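Local coordinates for protein kinase (Staphylococcus aureus subsp. aureus Mu50, PDB 3PY9) that forms the extracellular region of the membrane Ser/Thr kinase PrkC, whose PASTA repeats probably bind muropeptides of the cell wall, at residues V105-A110 and Y114-S119; E147-E150 and K156-K159; K152-A157 and I199-S204. All blocks are in the same frame, centred on the assembly; numbering follows the deposited sequence.

Interaction 1: V105-A110 and Y114-S119; sequences VYNNQA and YIANQS
With CG of N107 set anti to its own backbone nitrogen (chi1 179°), the carboxamide reaches from the loop after strand 100-105 of a PASTA domain to the methyl of A116 on strand 115-118. The methyl sits over the face of the amide, CB of A116 lying 3.4 Å from CG of N107, equally near OD1 and a little farther from ND2.

The same amide organises its own loop. OD1 of N107 takes the backbone N-H of Q109, which closes an Asx turn and comes from well above the carbonyl plane. The backbone N of A110 also bonds OD1 of N107, at 2.9 Å and nearly along the C=O axis. ND2 of N107 gives a straight bond (169°) to OE1 of Q109, which lies in the amide plane of N107. Three bonds therefore fix the amide's rotation and hold its face turned to A116.

CB of A110 packs 4.1 Å from CB of Y114 and rests near the carbonyl oxygens of Y114 and I115, while the carbonyl of A110 is bonded to S138 on strand 133-138. A116 and N117 both face Y136 on that strand, a classic beta bulge in the edge strand. No direct hydrogen bond joins the two segments; instead one water donates both to OE1 of Q109, at 3.2 Å, and to the carbonyl O of A116, at 3.1 Å.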
ATOM      1  N   VAL A 105       3.435  -9.641 -10.090  1.00 30.58           N
ATOM      2  CA  VAL A 105       2.074  -9.433  -9.635  1.00 27.89           C
ATOM      3  C   VAL A 105       1.829  -7.942  -9.619  1.00 26.90           C
ATOM      4  O   VAL A 105       2.752  -7.155  -9.468  1.00 26.05           O
ATOM      5  CB  VAL A 105       1.835 -10.004  -8.180  1.00 27.88           C
ATOM      6  CG1 VAL A 105       1.845 -11.541  -8.163  1.00 26.90           C
ATOM      7  CG2 VAL A 105       2.841  -9.451  -7.190  1.00 25.36           C
ATOM      8  N   TYR A 106       0.577  -7.556  -9.749  1.00 25.86           N
ATOM      9  CA  TYR A 106       0.222  -6.183  -9.500  1.00 25.53           C
ATOM     10  C   TYR A 106       0.270  -5.932  -8.012  1.00 25.55           C
ATOM     11  O   TYR A 106      -0.041  -6.805  -7.207  1.00 24.46           O
ATOM     12  CB  TYR A 106      -1.166  -5.885 -10.052  1.00 25.47           C
ATOM     13  CG  TYR A 106      -1.261  -6.020 -11.549  1.00 24.96           C
ATOM     14  CD1 TYR A 106      -0.722  -5.054 -12.376  1.00 23.00           C
ATOM     15  CD2 TYR A 106      -1.900  -7.117 -12.131  1.00 24.48           C
ATOM     16  CE1 TYR A 106      -0.815  -5.156 -13.758  1.00 23.64           C
ATOM     17  CE2 TYR A 106      -1.994  -7.229 -13.522  1.00 26.03           C
ATOM     18  CZ  TYR A 106      -1.450  -6.228 -14.315  1.00 25.53           C
ATOM     19  OH  TYR A 106      -1.523  -6.306 -15.681  1.00 29.09           O
ATOM     20  N   ASN A 107       0.654  -4.719  -7.652  1.00 26.24           N
ATOM     21  CA  ASN A 107       0.824  -4.383  -6.245  1.00 26.71           C
ATOM     22  C   ASN A 107       0.688  -2.878  -6.023  1.00 27.41           C
ATOM     23  O   ASN A 107       0.984  -2.108  -6.940  1.00 27.31           O
ATOM     24  CB  ASN A 107       2.179  -4.883  -5.784  1.00 25.97           C
ATOM     25  CG  ASN A 107       2.453  -4.552  -4.355  1.00 25.77           C
ATOM     26  OD1 ASN A 107       3.267  -3.674  -4.048  1.00 24.31           O
ATOM     27  ND2 ASN A 107       1.784  -5.253  -3.460  1.00 27.09           N
ATOM     28  N   ASN A 108       0.239  -2.464  -4.827  1.00 28.54           N
ATOM     29  CA  ASN A 108       0.013  -1.024  -4.532  1.00 29.92           C
ATOM     30  C   ASN A 108       0.959  -0.377  -3.524  1.00 30.50           C
ATOM     31  O   ASN A 108       0.792   0.806  -3.176  1.00 30.76           O
ATOM     32  CB  ASN A 108      -1.447  -0.732  -4.141  1.00 29.77           C
ATOM     33  CG  ASN A 108      -1.861  -1.379  -2.825  1.00 32.02           C
ATOM     34  OD1 ASN A 108      -1.124  -2.194  -2.249  1.00 31.26           O
ATOM     35  ND2 ASN A 108      -3.067  -1.027  -2.348  1.00 30.85           N
ATOM     36  N   GLN A 109       1.936  -1.148  -3.070  1.00 30.37           N
ATOM     37  CA  GLN A 109       2.937  -0.683  -2.117  1.00 31.98           C
ATOM     38  C   GLN A 109       4.279  -0.381  -2.795  1.00 31.43           C
ATOM     39  O   GLN A 109       4.942   0.586  -2.422  1.00 31.72           O
ATOM     40  CB  GLN A 109       3.150  -1.734  -1.015  1.00 32.44           C
ATOM     41  CG  GLN A 109       1.865  -2.254  -0.422  1.00 35.42           C
ATOM     42  CD  GLN A 109       2.008  -3.639   0.166  1.00 39.98           C
ATOM     43  OE1 GLN A 109       2.629  -4.532  -0.428  1.00 43.47           O
ATOM     44  NE2 GLN A 109       1.423  -3.835   1.341  1.00 41.84           N
ATOM     45  N   ALA A 110       4.682  -1.214  -3.764  1.00 30.64           N
ATOM     46  CA  ALA A 110       5.979  -1.065  -4.427  1.00 30.32           C
ATOM     47  C   ALA A 110       5.776  -0.704  -5.887  1.00 30.87           C
ATOM     48  O   ALA A 110       4.864  -1.230  -6.521  1.00 31.77           O
ATOM     49  CB  ALA A 110       6.805  -2.336  -4.286  1.00 29.70           C
ATOM     50  N   TYR A 114       9.863  -3.249  -8.691  1.00 32.14           N
ATOM     51  CA  TYR A 114      10.357  -3.364  -7.310  1.00 31.89           C
ATOM     52  C   TYR A 114       9.676  -4.515  -6.579  1.00 32.62           C
ATOM     53  O   TYR A 114       8.503  -4.807  -6.809  1.00 33.51           O
ATOM     54  CB  TYR A 114      10.169  -2.057  -6.534  1.00 31.05           C
ATOM     55  CG  TYR A 114      11.008  -0.895  -7.034  1.00 30.02           C
ATOM     56  CD1 TYR A 114      10.877  -0.422  -8.334  1.00 29.93           C
ATOM     57  CD2 TYR A 114      11.937  -0.271  -6.207  1.00 29.85           C
ATOM     58  CE1 TYR A 114      11.661   0.627  -8.804  1.00 30.50           C
ATOM     59  CE2 TYR A 114      12.717   0.795  -6.672  1.00 29.32           C
ATOM     60  CZ  TYR A 114      12.564   1.228  -7.968  1.00 29.44           C
ATOM     61  OH  TYR A 114      13.301   2.273  -8.444  1.00 31.37           O
ATOM     62  N   ILE A 115      10.430  -5.171  -5.701  1.00 33.04           N
ATOM     63  CA  ILE A 115       9.959  -6.327  -4.945  1.00 32.52           C
ATOM     64  C   ILE A 115       8.852  -5.985  -3.934  1.00 33.45           C
ATOM     65  O   ILE A 115       9.061  -5.186  -3.026  1.00 33.55           O
ATOM     66  CB  ILE A 115      11.143  -7.006  -4.241  1.00 31.50           C
ATOM     67  CG1 ILE A 115      12.232  -7.313  -5.257  1.00 28.40           C
ATOM     68  CG2 ILE A 115      10.692  -8.284  -3.511  1.00 31.65           C
ATOM     69  CD1 ILE A 115      11.751  -7.984  -6.506  1.00 22.85           C
ATOM     70  N   ALA A 116       7.685  -6.596  -4.114  1.00 34.61           N
ATOM     71  CA  ALA A 116       6.532  -6.383  -3.233  1.00 35.88           C
ATOM     72  C   ALA A 116       6.481  -7.334  -2.031  1.00 37.06           C
ATOM     73  O   ALA A 116       5.820  -7.027  -1.031  1.00 38.00           O
ATOM     74  CB  ALA A 116       5.237  -6.492  -4.025  1.00 35.40           C
ATOM     75  N   ASN A 117       7.159  -8.483  -2.134  1.00 37.21           N
ATOM     76  CA  ASN A 117       7.042  -9.557  -1.146  1.00 37.69           C
ATOM     77  C   ASN A 117       8.203 -10.555  -1.295  1.00 37.83           C
ATOM     78  O   ASN A 117       8.739 -10.771  -2.402  1.00 36.53           O
ATOM     79  CB  ASN A 117       5.674 -10.264  -1.286  1.00 38.25           C
ATOM     80  CG  ASN A 117       5.349 -11.237  -0.122  1.00 40.64           C
ATOM     81  OD1 ASN A 117       4.917 -10.823   0.962  1.00 43.46           O
ATOM     82  ND2 ASN A 117       5.528 -12.538  -0.364  1.00 40.96           N
ATOM     83  N   GLN A 118       8.580 -11.123  -0.148  1.00 38.47           N
ATOM     84  CA  GLN A 118       9.546 -12.208   0.006  1.00 39.20           C
ATOM     85  C   GLN A 118       8.875 -13.462   0.524  1.00 39.74           C
ATOM     86  O   GLN A 118       8.125 -13.426   1.517  1.00 39.93           O
ATOM     87  CB  GLN A 118      10.537 -11.857   1.095  1.00 39.38           C
ATOM     88  CG  GLN A 118      11.729 -11.144   0.668  1.00 40.37           C
ATOM     89  CD  GLN A 118      12.353 -10.447   1.839  1.00 41.68           C
ATOM     90  OE1 GLN A 118      12.923 -11.080   2.742  1.00 42.08           O
ATOM     91  NE2 GLN A 118      12.235  -9.132   1.852  1.00 41.68           N
ATOM     92  N   SER A 119       9.193 -14.563  -0.138  1.00 40.30           N
ATOM     93  CA  SER A 119       8.906 -15.928   0.290  1.00 41.03           C
ATOM     94  C   SER A 119       9.311 -16.164   1.737  1.00 41.22           C
ATOM     95  O   SER A 119       8.558 -16.733   2.510  1.00 41.39           O
ATOM     96  CB  SER A 119       9.766 -16.867  -0.568  1.00 40.70           C
ATOM     97  OG  SER A 119       9.052 -17.986  -0.995  1.00 42.54           O
TER
HETATM   98  O   HOH W   1       5.785  -3.996  -0.429  1.00 43.88           O

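Interaction 2: E147-E150 and K156-K159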
ATOM      1  N   GLU A 147     -13.692   4.882 -18.974  1.00 30.40           N
ATOM      2  CA  GLU A 147     -14.595   5.222 -20.058  1.00 31.02           C
ATOM      3  C   GLU A 147     -15.072   6.682 -19.996  1.00 31.45           C
ATOM      4  O   GLU A 147     -15.520   7.171 -18.944  1.00 31.29           O
ATOM      5  CB  GLU A 147     -15.789   4.274 -20.122  1.00 30.85           C
ATOM      6  CG  GLU A 147     -16.590   4.503 -21.410  1.00 32.20           C
ATOM      7  CD  GLU A 147     -17.793   3.608 -21.555  1.00 33.89           C
ATOM      8  OE1 GLU A 147     -18.012   2.725 -20.696  1.00 35.54           O
ATOM      9  OE2 GLU A 147     -18.501   3.774 -22.561  1.00 33.15           O
ATOM     10  N   ASP A 148     -14.955   7.362 -21.138  1.00 31.85           N
ATOM     11  CA  ASP A 148     -15.335   8.766 -21.263  1.00 32.11           C
ATOM     12  C   ASP A 148     -16.832   8.845 -21.443  1.00 32.50           C
ATOM     13  O   ASP A 148     -17.372   8.415 -22.465  1.00 32.66           O
ATOM     14  CB  ASP A 148     -14.617   9.380 -22.458  1.00 32.24           C
ATOM     15  CG  ASP A 148     -14.806  10.884 -22.575  1.00 31.25           C
ATOM     16  OD1 ASP A 148     -15.707  11.472 -21.916  1.00 29.77           O
ATOM     17  OD2 ASP A 148     -14.029  11.472 -23.365  1.00 29.27           O
ATOM     18  N   PHE A 149     -17.497   9.377 -20.429  1.00 33.31           N
ATOM     19  CA  PHE A 149     -18.947   9.493 -20.411  1.00 34.19           C
ATOM     20  C   PHE A 149     -19.423  10.956 -20.546  1.00 35.28           C
ATOM     21  O   PHE A 149     -20.576  11.268 -20.211  1.00 34.92           O
ATOM     22  CB  PHE A 149     -19.503   8.910 -19.111  1.00 34.18           C
ATOM     23  CG  PHE A 149     -19.633   7.388 -19.100  1.00 34.60           C
ATOM     24  CD1 PHE A 149     -20.606   6.747 -19.869  1.00 34.93           C
ATOM     25  CD2 PHE A 149     -18.812   6.614 -18.275  1.00 33.51           C
ATOM     26  CE1 PHE A 149     -20.754   5.347 -19.828  1.00 36.58           C
ATOM     27  CE2 PHE A 149     -18.943   5.225 -18.230  1.00 34.74           C
ATOM     28  CZ  PHE A 149     -19.910   4.585 -19.011  1.00 35.17           C
ATOM     29  N   GLU A 150     -18.555  11.852 -21.017  1.00 36.00           N
ATOM     30  CA  GLU A 150     -18.963  13.249 -21.100  1.00 37.80           C
ATOM     31  C   GLU A 150     -20.212  13.364 -21.962  1.00 38.88           C
ATOM     32  O   GLU A 150     -20.293  12.733 -23.011  1.00 38.98           O
ATOM     33  CB  GLU A 150     -17.822  14.166 -21.544  1.00 37.45           C
ATOM     34  CG  GLU A 150     -16.918  14.535 -20.359  1.00 37.70           C
ATOM     35  CD  GLU A 150     -15.897  15.632 -20.648  1.00 37.77           C
ATOM     36  OE1 GLU A 150     -15.661  15.974 -21.833  1.00 38.73           O
ATOM     37  OE2 GLU A 150     -15.310  16.137 -19.671  1.00 35.47           O
ATOM     38  N   LYS A 156     -25.615   5.864 -15.451  1.00 43.58           N
ATOM     39  CA  LYS A 156     -24.905   4.858 -16.225  1.00 43.73           C
ATOM     40  C   LYS A 156     -23.395   4.991 -16.025  1.00 42.83           C
ATOM     41  O   LYS A 156     -22.694   3.980 -15.939  1.00 42.27           O
ATOM     42  CB  LYS A 156     -25.261   4.985 -17.721  1.00 43.95           C
ATOM     43  CG  LYS A 156     -26.774   5.122 -17.986  1.00 44.32           C
ATOM     44  CD  LYS A 156     -27.192   4.665 -19.381  1.00 45.59           C
ATOM     45  CE  LYS A 156     -26.670   5.596 -20.492  1.00 49.76           C
ATOM     46  NZ  LYS A 156     -27.430   5.432 -21.786  1.00 52.01           N
ATOM     47  N   ALA A 157     -22.901   6.231 -15.941  1.00 41.96           N
ATOM     48  CA  ALA A 157     -21.470   6.466 -15.690  1.00 41.51           C
ATOM     49  C   ALA A 157     -21.068   5.904 -14.334  1.00 41.39           C
ATOM     50  O   ALA A 157     -20.155   5.077 -14.250  1.00 41.48           O
ATOM     51  CB  ALA A 157     -21.111   7.947 -15.791  1.00 40.79           C
ATOM     52  N   LYS A 158     -21.764   6.341 -13.286  1.00 41.41           N
ATOM     53  CA  LYS A 158     -21.494   5.900 -11.934  1.00 41.62           C
ATOM     54  C   LYS A 158     -21.482   4.384 -11.915  1.00 42.36           C
ATOM     55  O   LYS A 158     -20.500   3.791 -11.514  1.00 41.54           O
ATOM     56  CB  LYS A 158     -22.539   6.436 -10.957  1.00 41.55           C
ATOM     57  CG  LYS A 158     -22.174   6.244  -9.491  1.00 41.96           C
ATOM     58  CD  LYS A 158     -23.375   6.467  -8.597  1.00 44.73           C
ATOM     59  CE  LYS A 158     -23.028   7.296  -7.359  1.00 46.86           C
ATOM     60  NZ  LYS A 158     -21.945   6.748  -6.468  1.00 47.98           N
ATOM     61  N   LYS A 159     -22.556   3.762 -12.395  1.00 43.25           N
ATOM     62  CA  LYS A 159     -22.668   2.314 -12.331  1.00 44.65           C
ATOM     63  C   LYS A 159     -21.584   1.565 -13.123  1.00 44.10           C
ATOM     64  O   LYS A 159     -21.004   0.616 -12.606  1.00 44.35           O
ATOM     65  CB  LYS A 159     -24.077   1.848 -12.712  1.00 45.09           C
ATOM     66  CG  LYS A 159     -25.001   1.631 -11.500  1.00 46.86           C
ATOM     67  CD  LYS A 159     -26.496   1.603 -11.918  1.00 46.71           C
ATOM     68  CE  LYS A 159     -27.421   1.226 -10.748  1.00 48.40           C
ATOM     69  NZ  LYS A 159     -27.320  -0.225 -10.406  1.00 49.56           N
TER
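This contact belongs to the loop that leads from strand 143-146 into helix 154-162 of a PASTA domain, where F149 turns back onto the helix that follows it. The ring of F149 lies against A157, with CA of A157 over one face, 3.8 Å from the ring centroid and 15° off the ring normal: a CH-pi contact made by a backbone carbon. The methyl belongs to the same approach but sits nearer the root of the ring, CB of A157 being 3.6 Å from CD2 of F149 and only slightly farther from CG. At the far end of the ring, CZ of F149 lies 4.2 Å from the carbonyl O of K156.

CG of F149 is anti to the carbonyl carbon (chi1 -81°), and this torsion sends the ring from the loop toward the helix. CG of E147, from within the loop, lies over the rim of the opposite face, so the phenyl has an aliphatic stem on one side and the helix backbone on the other.

Behind the ring the loop is pinned by an Asx turn, in which OD1 of D148 accepts the backbone N-H of E150 at 3.0 Å. Q186 ties the loop to strand 183-187 by bonding the carbonyl of E147 and the backbone N-H of F149. F149 also touches A160 and L161. An aromatic loop residue is thus packed on the single helix of a PASTA fold.

Interaction 3: K152-A157 and I199-S204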
ATOM      1  N   LYS A 152     -23.072  12.071 -21.350  1.00 43.48           N
ATOM      2  CA  LYS A 152     -23.946  10.902 -21.240  1.00 43.92           C
ATOM      3  C   LYS A 152     -24.589  10.888 -19.853  1.00 43.83           C
ATOM      4  O   LYS A 152     -24.382  11.814 -19.065  1.00 44.09           O
ATOM      5  CB  LYS A 152     -23.188   9.600 -21.558  1.00 44.14           C
ATOM      6  CG  LYS A 152     -22.645   9.527 -22.989  1.00 44.94           C
ATOM      7  CD  LYS A 152     -23.538   8.702 -23.924  1.00 47.03           C
ATOM      8  CE  LYS A 152     -23.493   9.285 -25.340  1.00 49.09           C
ATOM      9  NZ  LYS A 152     -24.125   8.450 -26.403  1.00 50.09           N
ATOM     10  N   SER A 153     -25.377   9.863 -19.554  1.00 43.87           N
ATOM     11  CA  SER A 153     -26.060   9.794 -18.259  1.00 44.01           C
ATOM     12  C   SER A 153     -25.086   9.514 -17.119  1.00 43.77           C
ATOM     13  O   SER A 153     -24.290   8.561 -17.184  1.00 44.14           O
ATOM     14  CB  SER A 153     -27.149   8.724 -18.276  1.00 44.08           C
ATOM     15  OG  SER A 153     -27.397   8.260 -16.960  1.00 46.04           O
ATOM     16  N   PHE A 154     -25.153  10.328 -16.074  1.00 42.69           N
ATOM     17  CA  PHE A 154     -24.313  10.099 -14.917  1.00 42.56           C
ATOM     18  C   PHE A 154     -24.608   8.755 -14.227  1.00 43.18           C
ATOM     19  O   PHE A 154     -23.679   8.081 -13.756  1.00 43.55           O
ATOM     20  CB  PHE A 154     -24.394  11.250 -13.927  1.00 41.31           C
ATOM     21  CG  PHE A 154     -23.637  10.999 -12.648  1.00 41.33           C
ATOM     22  CD1 PHE A 154     -22.250  10.852 -12.655  1.00 38.69           C
ATOM     23  CD2 PHE A 154     -24.311  10.906 -11.433  1.00 39.89           C
ATOM     24  CE1 PHE A 154     -21.548  10.627 -11.477  1.00 38.23           C
ATOM     25  CE2 PHE A 154     -23.607  10.672 -10.245  1.00 40.68           C
ATOM     26  CZ  PHE A 154     -22.222  10.529 -10.268  1.00 38.67           C
ATOM     27  N   SER A 155     -25.885   8.368 -14.180  1.00 43.31           N
ATOM     28  CA  SER A 155     -26.308   7.112 -13.535  1.00 43.73           C
ATOM     29  C   SER A 155     -25.602   5.915 -14.125  1.00 43.67           C
ATOM     30  O   SER A 155     -25.083   5.064 -13.395  1.00 43.98           O
ATOM     31  CB  SER A 155     -27.820   6.913 -13.661  1.00 43.50           C
ATOM     32  OG  SER A 155     -28.482   7.687 -12.692  1.00 43.76           O
ATOM     33  N   LYS A 156     -25.615   5.864 -15.451  1.00 43.58           N
ATOM     34  CA  LYS A 156     -24.905   4.858 -16.225  1.00 43.73           C
ATOM     35  C   LYS A 156     -23.395   4.991 -16.025  1.00 42.83           C
ATOM     36  O   LYS A 156     -22.694   3.980 -15.939  1.00 42.27           O
ATOM     37  CB  LYS A 156     -25.261   4.985 -17.721  1.00 43.95           C
ATOM     38  CG  LYS A 156     -26.774   5.122 -17.986  1.00 44.32           C
ATOM     39  CD  LYS A 156     -27.192   4.665 -19.381  1.00 45.59           C
ATOM     40  CE  LYS A 156     -26.670   5.596 -20.492  1.00 49.76           C
ATOM     41  NZ  LYS A 156     -27.430   5.432 -21.786  1.00 52.01           N
ATOM     42  N   ALA A 157     -22.901   6.231 -15.941  1.00 41.96           N
ATOM     43  CA  ALA A 157     -21.470   6.466 -15.690  1.00 41.51           C
ATOM     44  C   ALA A 157     -21.068   5.904 -14.334  1.00 41.39           C
ATOM     45  O   ALA A 157     -20.155   5.077 -14.250  1.00 41.48           O
ATOM     46  CB  ALA A 157     -21.111   7.947 -15.791  1.00 40.79           C
ATOM     47  N   ILE A 199     -12.805   8.929  -9.865  1.00 29.48           N
ATOM     48  CA  ILE A 199     -13.266   9.688 -11.044  1.00 29.80           C
ATOM     49  C   ILE A 199     -14.244  10.784 -10.606  1.00 30.77           C
ATOM     50  O   ILE A 199     -15.223  10.497  -9.901  1.00 30.41           O
ATOM     51  CB  ILE A 199     -13.927   8.763 -12.098  1.00 29.74           C
ATOM     52  CG1 ILE A 199     -13.148   7.424 -12.232  1.00 27.91           C
ATOM     53  CG2 ILE A 199     -14.050   9.470 -13.453  1.00 29.17           C
ATOM     54  CD1 ILE A 199     -11.639   7.565 -12.580  1.00 22.68           C
ATOM     55  N   SER A 200     -13.953  12.030 -11.006  1.00 31.51           N
ATOM     56  CA  SER A 200     -14.747  13.212 -10.609  1.00 32.49           C
ATOM     57  C   SER A 200     -15.657  13.723 -11.734  1.00 32.49           C
ATOM     58  O   SER A 200     -15.221  13.898 -12.873  1.00 32.69           O
ATOM     59  CB  SER A 200     -13.833  14.345 -10.131  1.00 32.28           C
ATOM     60  OG  SER A 200     -12.995  13.918  -9.068  1.00 34.03           O
ATOM     61  N   PHE A 201     -16.915  13.967 -11.388  1.00 33.04           N
ATOM     62  CA  PHE A 201     -17.959  14.318 -12.353  1.00 33.63           C
ATOM     63  C   PHE A 201     -18.612  15.644 -12.011  1.00 34.26           C
ATOM     64  O   PHE A 201     -18.879  15.931 -10.846  1.00 33.76           O
ATOM     65  CB  PHE A 201     -19.053  13.247 -12.355  1.00 33.53           C
ATOM     66  CG  PHE A 201     -18.679  12.003 -13.089  1.00 33.25           C
ATOM     67  CD1 PHE A 201     -18.926  11.892 -14.446  1.00 32.97           C
ATOM     68  CD2 PHE A 201     -18.093  10.936 -12.419  1.00 33.80           C
ATOM     69  CE1 PHE A 201     -18.600  10.737 -15.137  1.00 35.52           C
ATOM     70  CE2 PHE A 201     -17.744   9.764 -13.108  1.00 34.91           C
ATOM     71  CZ  PHE A 201     -17.987   9.667 -14.457  1.00 34.37           C
ATOM     72  N   VAL A 202     -18.853  16.457 -13.030  1.00 35.53           N
ATOM     73  CA  VAL A 202     -19.755  17.594 -12.882  1.00 36.31           C
ATOM     74  C   VAL A 202     -21.004  17.248 -13.664  1.00 37.28           C
ATOM     75  O   VAL A 202     -20.938  16.933 -14.860  1.00 36.50           O
ATOM     76  CB  VAL A 202     -19.116  18.931 -13.306  1.00 36.89           C
ATOM     77  CG1 VAL A 202     -20.135  20.079 -13.195  1.00 36.90           C
ATOM     78  CG2 VAL A 202     -17.865  19.211 -12.451  1.00 35.18           C
ATOM     79  N   VAL A 203     -22.131  17.280 -12.950  1.00 38.69           N
ATOM     80  CA  VAL A 203     -23.399  16.717 -13.404  1.00 40.50           C
ATOM     81  C   VAL A 203     -24.471  17.809 -13.521  1.00 41.65           C
ATOM     82  O   VAL A 203     -24.512  18.763 -12.726  1.00 41.29           O
ATOM     83  CB  VAL A 203     -23.865  15.575 -12.463  1.00 40.75           C
ATOM     84  CG1 VAL A 203     -25.166  14.947 -12.948  1.00 40.35           C
ATOM     85  CG2 VAL A 203     -22.765  14.503 -12.340  1.00 41.56           C
ATOM     86  N   SER A 204     -25.315  17.667 -14.537  1.00 42.99           N
ATOM     87  CA  SER A 204     -26.350  18.646 -14.817  1.00 44.94           C
ATOM     88  C   SER A 204     -27.588  18.427 -13.947  1.00 45.78           C
ATOM     89  O   SER A 204     -28.141  17.320 -13.886  1.00 45.50           O
ATOM     90  CB  SER A 204     -26.723  18.614 -16.312  1.00 45.02           C
ATOM     91  OG  SER A 204     -27.693  19.600 -16.628  1.00 46.36           O
TER
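F154, in the first turn of helix 154-162, runs from its root on V203 to its CD1-CE1 edge on F201. CB of F154 lies beside both methyls of V203, 3.9 Å from CG1. At CG of F154 the neighbour is CG2 of V203, 3.6 Å away; this methyl covers one ring face in a CH-pi contact, 21° off the ring normal. CD1 of F154 touches both partners, CG2 of V203 over the face at 3.7 Å and CG of F201 toward the side at 3.8 Å. CE1 of F154 then reaches CG of F201 at 3.6 Å. The two phenyls form an edge-to-face pair, the edge of F154 toward the face of F201, with centroids 5.2 Å apart and planes at 64°. CG of F154 lies opposite the backbone N (chi1 175°), which carries the ring out to the strand. Farther round F201, its CZ packs 3.8 Å from CB of A157.

S153 stands at the N-cap, its OG accepting a weak bond from the backbone N of K156. F154 also touches V168 and S170 on strand 167-173, while F201 meets V183 on strand 183-187. The cluster is thus buried between helix 154-162 and the three-stranded sheet, in which strand 198-204 lies at the centre.

Overall arrangement
Interactions 2 and 3 belong to one PASTA domain and share helix 154-162, with centres 6 Å apart. A157 joins them, meeting F149 of the preceding loop in one and F201 of the central strand in the other, so the helix is packed from both loop and sheet. Interaction 1 lies in the preceding PASTA domain, its centre 31 Å from that of interaction 2 and 34 Å from that of interaction 3; nearest atoms stay about 17 and 16 Å apart, without touching. Interaction 1 closes before the other two open, while these overlap in sequence on the helix. The europium ion bound by D99, D130 and N132 belongs to the same domain as interaction 1.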